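Local coordinates for uncharacterized protein SCO6318 (Streptomyces coelicolor A3, PDB 2QZ7) that is of unknown function but belongs to the TerD family, whose name comes from tellurite resistance, and carries bound sodium ions in this crystal, at residues L30-S35 and G88-M93; H43-A48 and A112-N117. All coordinates share one frame; numbering follows the deposited sequence.

Interaction 1 of 2, residues L30-S35 and G88-M93; sequences LKWDPS and GFVEEM. With NA (sodium ion), chain C; NA (sodium ion), chain D.
Val90 lays its CG2 methyl over one face of the Trp32 indole, a CH-pi contact 3.9 Å from the centroid of the six-membered ring and offset toward the rim by CZ3. The indole gets there because Trp32 CG sits between its own backbone N and carbonyl carbon (chi1 75°), turning the ring back alongside its strand. At the edge of the same ring, in its plane, lies Glu91 OE1, 3.9 Å from CH2, with the carboxylate turned 73° from the indole; this oxygen binds a sodium ion at 2.4 Å, and OE2 is bonded by Ile46 N. Phe89 meets Leu30 at its ring edge, CD1 3.6 Å from the backbone carbonyl carbon, and the aliphatic part of Lys31 passes CE1 obliquely. In a classic beta bulge, Val90 and Glu91 both face Leu30, whose N donates to Glu91 O at 2.9 Å, while Leu30 O receives two weak bonds, from Val90 N and Glu91 N. Past the bulge, a water ties Trp32 N to Gly88 O and, with Trp32 O, binds a second sodium ion, whose shell Gly84 O and Gly86 O extend. The bulge lies at the end of the pairing between strands 26-31 and 91-95; a backbone hydrogen bond also joins Lys31 to Gly129 of strand 129-134, the other neighbour of 26-31, and Leu30 and Trp32 reach Ile46 and Leu44 of strand 44-52 in the other sheet.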
loop_
_atom_site.group_PDB
_atom_site.type_symbol
_atom_site.label_atom_id
_atom_site.label_comp_id
_atom_site.label_asym_id
_atom_site.label_seq_id
_atom_site.Cartn_x
_atom_site.Cartn_y
_atom_site.Cartn_z
ATOM N N LEU A 30 -3.303 7.961 2.976
ATOM C CA LEU A 30 -2.096 8.495 2.365
ATOM C C LEU A 30 -2.245 10.001 2.055
ATOM O O LEU A 30 -3.301 10.425 1.575
ATOM C CB LEU A 30 -1.838 7.720 1.064
ATOM C CG LEU A 30 -0.778 8.260 0.087
ATOM C CD1 LEU A 30 0.594 8.183 0.748
ATOM C CD2 LEU A 30 -0.818 7.375 -1.175
ATOM N N LYS A 31 -1.219 10.801 2.385
ATOM C CA LYS A 31 -1.187 12.237 2.035
ATOM C C LYS A 31 0.100 12.528 1.286
ATOM O O LYS A 31 1.075 11.796 1.437
ATOM C CB LYS A 31 -1.256 13.110 3.314
ATOM C CG LYS A 31 -0.090 12.891 4.295
ATOM C CD LYS A 31 -0.176 13.864 5.490
ATOM C CE LYS A 31 1.040 13.715 6.413
ATOM N NZ LYS A 31 1.132 14.819 7.451
ATOM N N TRP A 32 0.091 13.603 0.496
ATOM C CA TRP A 32 1.260 14.157 -0.185
ATOM C C TRP A 32 0.939 15.517 -0.800
ATOM O O TRP A 32 -0.220 15.825 -1.104
ATOM C CB TRP A 32 1.814 13.196 -1.251
ATOM C CG TRP A 32 1.023 13.069 -2.550
ATOM C CD1 TRP A 32 1.241 13.758 -3.740
ATOM C CD2 TRP A 32 -0.040 12.149 -2.810
ATOM N NE1 TRP A 32 0.366 13.303 -4.709
ATOM C CE2 TRP A 32 -0.437 12.330 -4.164
ATOM C CE3 TRP A 32 -0.693 11.161 -2.026
ATOM C CZ2 TRP A 32 -1.471 11.575 -4.756
ATOM C CZ3 TRP A 32 -1.702 10.410 -2.606
ATOM C CH2 TRP A 32 -2.090 10.626 -3.967
ATOM N N ASP A 33 1.951 16.360 -0.954
ATOM C CA ASP A 33 1.720 17.664 -1.574
ATOM C C ASP A 33 1.768 17.594 -3.090
ATOM O O ASP A 33 2.579 16.851 -3.646
ATOM C CB ASP A 33 2.713 18.713 -1.072
ATOM C CG ASP A 33 2.494 19.060 0.384
ATOM O OD1 ASP A 33 1.382 18.793 0.926
ATOM O OD2 ASP A 33 3.443 19.608 0.983
ATOM N N PRO A 34 0.935 18.409 -3.767
ATOM C CA PRO A 34 0.951 18.452 -5.219
ATOM C C PRO A 34 2.222 19.171 -5.724
ATOM O O PRO A 34 2.977 19.721 -4.919
ATOM C CB PRO A 34 -0.307 19.257 -5.549
ATOM C CG PRO A 34 -0.415 20.234 -4.378
ATOM C CD PRO A 34 -0.032 19.373 -3.199
ATOM N N SER A 35 2.464 19.150 -7.050
ATOM C CA SER A 35 3.703 19.675 -7.548
ATOM C C SER A 35 3.603 21.190 -7.910
ATOM O O SER A 35 2.509 21.738 -8.214
ATOM C CB SER A 35 4.200 18.860 -8.765
ATOM O OG SER A 35 3.094 18.641 -9.729
ATOM N N GLY A 88 -4.721 17.187 3.784
ATOM C CA GLY A 88 -4.846 15.987 4.587
ATOM C C GLY A 88 -4.718 14.705 3.798
ATOM O O GLY A 88 -4.034 14.670 2.790
ATOM N N PHE A 89 -5.382 13.651 4.268
ATOM C CA PHE A 89 -5.347 12.344 3.608
ATOM C C PHE A 89 -6.201 12.303 2.379
ATOM O O PHE A 89 -7.425 12.319 2.467
ATOM C CB PHE A 89 -5.758 11.273 4.582
ATOM C CG PHE A 89 -4.794 11.122 5.681
ATOM C CD1 PHE A 89 -3.479 10.737 5.398
ATOM C CD2 PHE A 89 -5.153 11.437 6.977
ATOM C CE1 PHE A 89 -2.539 10.574 6.420
ATOM C CE2 PHE A 89 -4.227 11.293 8.030
ATOM C CZ PHE A 89 -2.911 10.876 7.749
ATOM N N VAL A 90 -5.553 12.293 1.227
ATOM C CA VAL A 90 -6.273 12.407 -0.024
ATOM C C VAL A 90 -6.628 11.041 -0.645
ATOM O O VAL A 90 -7.313 10.979 -1.674
ATOM C CB VAL A 90 -5.464 13.275 -1.038
ATOM C CG1 VAL A 90 -5.286 14.697 -0.489
ATOM C CG2 VAL A 90 -4.120 12.639 -1.329
ATOM N N GLU A 91 -6.146 9.950 -0.054
ATOM C CA GLU A 91 -6.403 8.651 -0.619
ATOM C C GLU A 91 -6.513 7.661 0.522
ATOM O O GLU A 91 -5.803 7.774 1.502
ATOM C CB GLU A 91 -5.268 8.262 -1.590
ATOM C CG GLU A 91 -5.427 6.857 -2.251
ATOM C CD GLU A 91 -4.805 6.793 -3.632
ATOM O OE1 GLU A 91 -4.836 7.830 -4.355
ATOM O OE2 GLU A 91 -4.322 5.711 -4.026
ATOM N N GLU A 92 -7.407 6.696 0.428
ATOM C CA GLU A 92 -7.525 5.742 1.522
ATOM C C GLU A 92 -7.977 4.383 0.994
ATOM O O GLU A 92 -8.691 4.296 -0.019
ATOM C CB GLU A 92 -8.523 6.256 2.579
ATOM C CG GLU A 92 -9.989 6.056 2.198
ATOM C CD GLU A 92 -10.539 4.654 2.603
ATOM O OE1 GLU A 92 -10.091 4.088 3.603
ATOM O OE2 GLU A 92 -11.437 4.129 1.926
HETATM N N MSE A 93 -7.586 3.336 1.708
HETATM C CA MSE A 93 -8.010 1.995 1.383
HETATM C C MSE A 93 -8.391 1.308 2.690
HETATM O O MSE A 93 -7.578 1.239 3.637
HETATM C CB MSE A 93 -6.838 1.221 0.716
HETATM C CG MSE A 93 -7.274 -0.181 0.188
HETATM SE SE MSE A 93 -5.887 -1.135 -0.721
HETATM C CE MSE A 93 -5.843 -0.043 -2.300
HETATM NA NA NA C . -2.165 16.922 -0.609
HETATM NA NA NA D . -3.792 7.819 -6.455
HETATM O O HOH W 1 -2.034 15.664 1.287
HETATM O O HOH W 2 -5.285 7.774 -8.052
#

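Interaction 2 of 2, residues H43-A48 and A112-N117; sequences HLDIIA and AIHQDN. With NA (sodium ion), chain D; EDO (1,2-ethanediol), chain F.
The imidazoles of His43 and His114 stack face to face, centroids 3.6 Å apart and planes 15° from parallel. His114 NE2 lies over the centre of the His43 ring; it is close to His43 NE2 but not bonded to it. The His114 NE2 hydrogen goes instead to Asp45 OD2, 2.6 Å away, in a nearly straight bond (176°) that lies in the ring plane of His114 but meets the carboxylate from above its own plane. The other oxygen, Asp45 OD1, takes a more bent bond from His43 NE2 at 2.9 Å, on its syn side but well out of the carboxylate plane, and also binds a sodium ion at 2.4 Å. One carboxylate therefore holds both rings and a cation, which probably stabilises its negative charge. His43 CG is anti to the backbone N (chi1 -177°), which brings the face of the His43 ring against that of His114.

The backbone that carries them is a regular antiparallel pairing in one sheet of a beta-sandwich: Asp45 and Ala112 form a hydrogen-bonded pair, Leu44 and Ile113 a non-hydrogen-bonded one. Beyond the strand end His114 N still donates to His43 O at 2.8 Å, fixing the roots of both histidines. On the Asp45 side of the sheet, Ile47 CD1 touches Ala112 CB at 3.5 Å, and helix 179-185 covers them through Phe182. Leu44 and Ile113 lie side by side on the other face. Further out, Phe66 meets the His43 ring steeply, and an ethanediol, probably from the crystallisation liquor, bonds His114 ND1 through O1 at 2.8 Å and Gln115 N through O2.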
loop_
_atom_site.group_PDB
_atom_site.type_symbol
_atom_site.label_atom_id
_atom_site.label_comp_id
_atom_site.label_asym_id
_atom_site.label_seq_id
_atom_site.Cartn_x
_atom_site.Cartn_y
_atom_site.Cartn_z
ATOM N N HIS A 43 1.565 11.786 -8.839
ATOM C CA HIS A 43 0.546 10.755 -8.807
ATOM C C HIS A 43 1.085 9.580 -7.989
ATOM O O HIS A 43 2.023 8.882 -8.412
ATOM C CB HIS A 43 0.140 10.302 -10.210
ATOM C CG HIS A 43 -0.966 9.286 -10.218
ATOM N ND1 HIS A 43 -1.578 8.859 -11.374
ATOM C CD2 HIS A 43 -1.531 8.571 -9.212
ATOM C CE1 HIS A 43 -2.498 7.956 -11.082
ATOM N NE2 HIS A 43 -2.477 7.753 -9.773
ATOM N N LEU A 44 0.515 9.431 -6.793
ATOM C CA LEU A 44 0.817 8.330 -5.861
ATOM C C LEU A 44 -0.422 7.497 -5.697
ATOM O O LEU A 44 -1.541 8.019 -5.740
ATOM C CB LEU A 44 1.244 8.801 -4.468
ATOM C CG LEU A 44 2.710 9.245 -4.287
ATOM C CD1 LEU A 44 3.065 10.528 -5.121
ATOM C CD2 LEU A 44 3.022 9.444 -2.820
ATOM N N ASP A 45 -0.201 6.190 -5.565
ATOM C CA ASP A 45 -1.276 5.211 -5.366
ATOM C C ASP A 45 -0.980 4.331 -4.198
ATOM O O ASP A 45 0.132 3.756 -4.085
ATOM C CB ASP A 45 -1.416 4.275 -6.572
ATOM C CG ASP A 45 -2.061 4.962 -7.783
ATOM O OD1 ASP A 45 -2.869 5.906 -7.615
ATOM O OD2 ASP A 45 -1.760 4.543 -8.931
ATOM N N ILE A 46 -1.994 4.157 -3.351
ATOM C CA ILE A 46 -1.984 3.007 -2.434
ATOM C C ILE A 46 -2.292 1.775 -3.285
ATOM O O ILE A 46 -3.253 1.771 -4.087
ATOM C CB ILE A 46 -3.067 3.106 -1.332
ATOM C CG1 ILE A 46 -2.898 4.395 -0.469
ATOM C CG2 ILE A 46 -2.991 1.830 -0.398
ATOM C CD1 ILE A 46 -4.135 4.632 0.524
ATOM N N ILE A 47 -1.503 0.726 -3.099
ATOM C CA ILE A 47 -1.703 -0.525 -3.841
ATOM C C ILE A 47 -1.640 -1.658 -2.848
ATOM O O ILE A 47 -0.754 -1.666 -2.011
ATOM C CB ILE A 47 -0.557 -0.732 -4.897
ATOM C CG1 ILE A 47 -0.513 0.451 -5.909
ATOM C CG2 ILE A 47 -0.754 -2.061 -5.610
ATOM C CD1 ILE A 47 0.693 0.348 -6.922
ATOM N N ALA A 48 -2.550 -2.633 -2.946
ATOM C CA ALA A 48 -2.444 -3.861 -2.138
ATOM C C ALA A 48 -2.565 -5.108 -3.017
ATOM O O ALA A 48 -3.146 -5.056 -4.106
ATOM C CB ALA A 48 -3.538 -3.901 -1.042
ATOM N N ALA A 112 2.976 3.462 -4.322
ATOM C CA ALA A 112 3.792 3.617 -5.524
ATOM C C ALA A 112 3.691 5.023 -6.135
ATOM O O ALA A 112 2.604 5.605 -6.184
ATOM C CB ALA A 112 3.416 2.548 -6.573
ATOM N N ILE A 113 4.822 5.545 -6.602
ATOM C CA ILE A 113 4.860 6.826 -7.315
ATOM C C ILE A 113 4.864 6.555 -8.801
ATOM O O ILE A 113 5.666 5.745 -9.276
ATOM C CB ILE A 113 6.112 7.677 -6.907
ATOM C CG1 ILE A 113 6.179 7.805 -5.371
ATOM C CG2 ILE A 113 6.098 9.053 -7.580
ATOM C CD1 ILE A 113 7.551 8.272 -4.862
ATOM N N HIS A 114 3.989 7.223 -9.553
ATOM C CA HIS A 114 4.058 7.157 -11.028
ATOM C C HIS A 114 5.341 7.727 -11.607
ATOM O O HIS A 114 5.884 8.747 -11.132
ATOM C CB HIS A 114 2.790 7.697 -11.687
ATOM C CG HIS A 114 1.601 6.818 -11.416
ATOM N ND1 HIS A 114 0.951 6.112 -12.399
ATOM C CD2 HIS A 114 0.981 6.503 -10.258
ATOM C CE1 HIS A 114 -0.039 5.424 -11.866
ATOM N NE2 HIS A 114 -0.035 5.636 -10.564
ATOM N N GLN A 115 5.846 7.035 -12.624
ATOM C CA GLN A 115 7.176 7.303 -13.130
ATOM C C GLN A 115 7.160 7.876 -14.544
ATOM O O GLN A 115 8.217 8.093 -15.131
ATOM C CB GLN A 115 8.013 6.016 -13.093
ATOM C CG GLN A 115 8.289 5.470 -11.704
ATOM C CD GLN A 115 9.039 6.454 -10.810
ATOM O OE1 GLN A 115 10.132 6.890 -11.139
ATOM N NE2 GLN A 115 8.465 6.764 -9.642
ATOM N N ASP A 116 5.972 8.149 -15.073
ATOM C CA ASP A 116 5.816 8.515 -16.484
ATOM C C ASP A 116 6.259 9.930 -16.837
ATOM O O ASP A 116 6.401 10.269 -18.015
ATOM C CB ASP A 116 4.397 8.210 -16.986
ATOM C CG ASP A 116 3.306 8.741 -16.067
ATOM O OD1 ASP A 116 3.499 8.872 -14.835
ATOM O OD2 ASP A 116 2.224 9.031 -16.603
ATOM N N ASN A 117 6.507 10.748 -15.820
ATOM C CA ASN A 117 7.089 12.061 -16.026
ATOM C C ASN A 117 8.553 12.112 -15.582
ATOM O O ASN A 117 9.058 13.169 -15.246
ATOM C CB ASN A 117 6.246 13.117 -15.310
ATOM C CG ASN A 117 4.799 13.136 -15.796
ATOM O OD1 ASN A 117 4.538 13.251 -16.999
ATOM N ND2 ASN A 117 3.853 13.036 -14.857
HETATM NA NA NA D . -3.792 7.819 -6.455
HETATM C C1 EDO F . 2.781 4.803 -15.115
HETATM O O1 EDO F . 1.636 5.662 -15.078
HETATM C C2 EDO F . 3.710 5.424 -14.119
HETATM O O2 EDO F . 4.913 4.692 -14.033
HETATM O O HOH W 2 -5.285 7.774 -8.052
#

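Interactions 1 and 2 lie with their centres about 12 Å apart, one in each of the two sheets, and meet at a shared sodium ion. Glu91 comes to it from interaction 1, Leu44 O and Asp45 OD1 from interaction 2, while Ser81 O and a water complete the shell. The Glu91 carboxylate bridges the sheets a second time: Glu91 OE2 probably accepts a hydrogen bond from Ile46 N at 2.9 Å, so OE2 holds the strand directly and OE1 through the ion. The indole packs there too, with Trp32 CH2 3.2 Å from Leu44 O. Along the chain the segments alternate, 43-48 falling between the two of interaction 1 and 88-93 between the two of interaction 2.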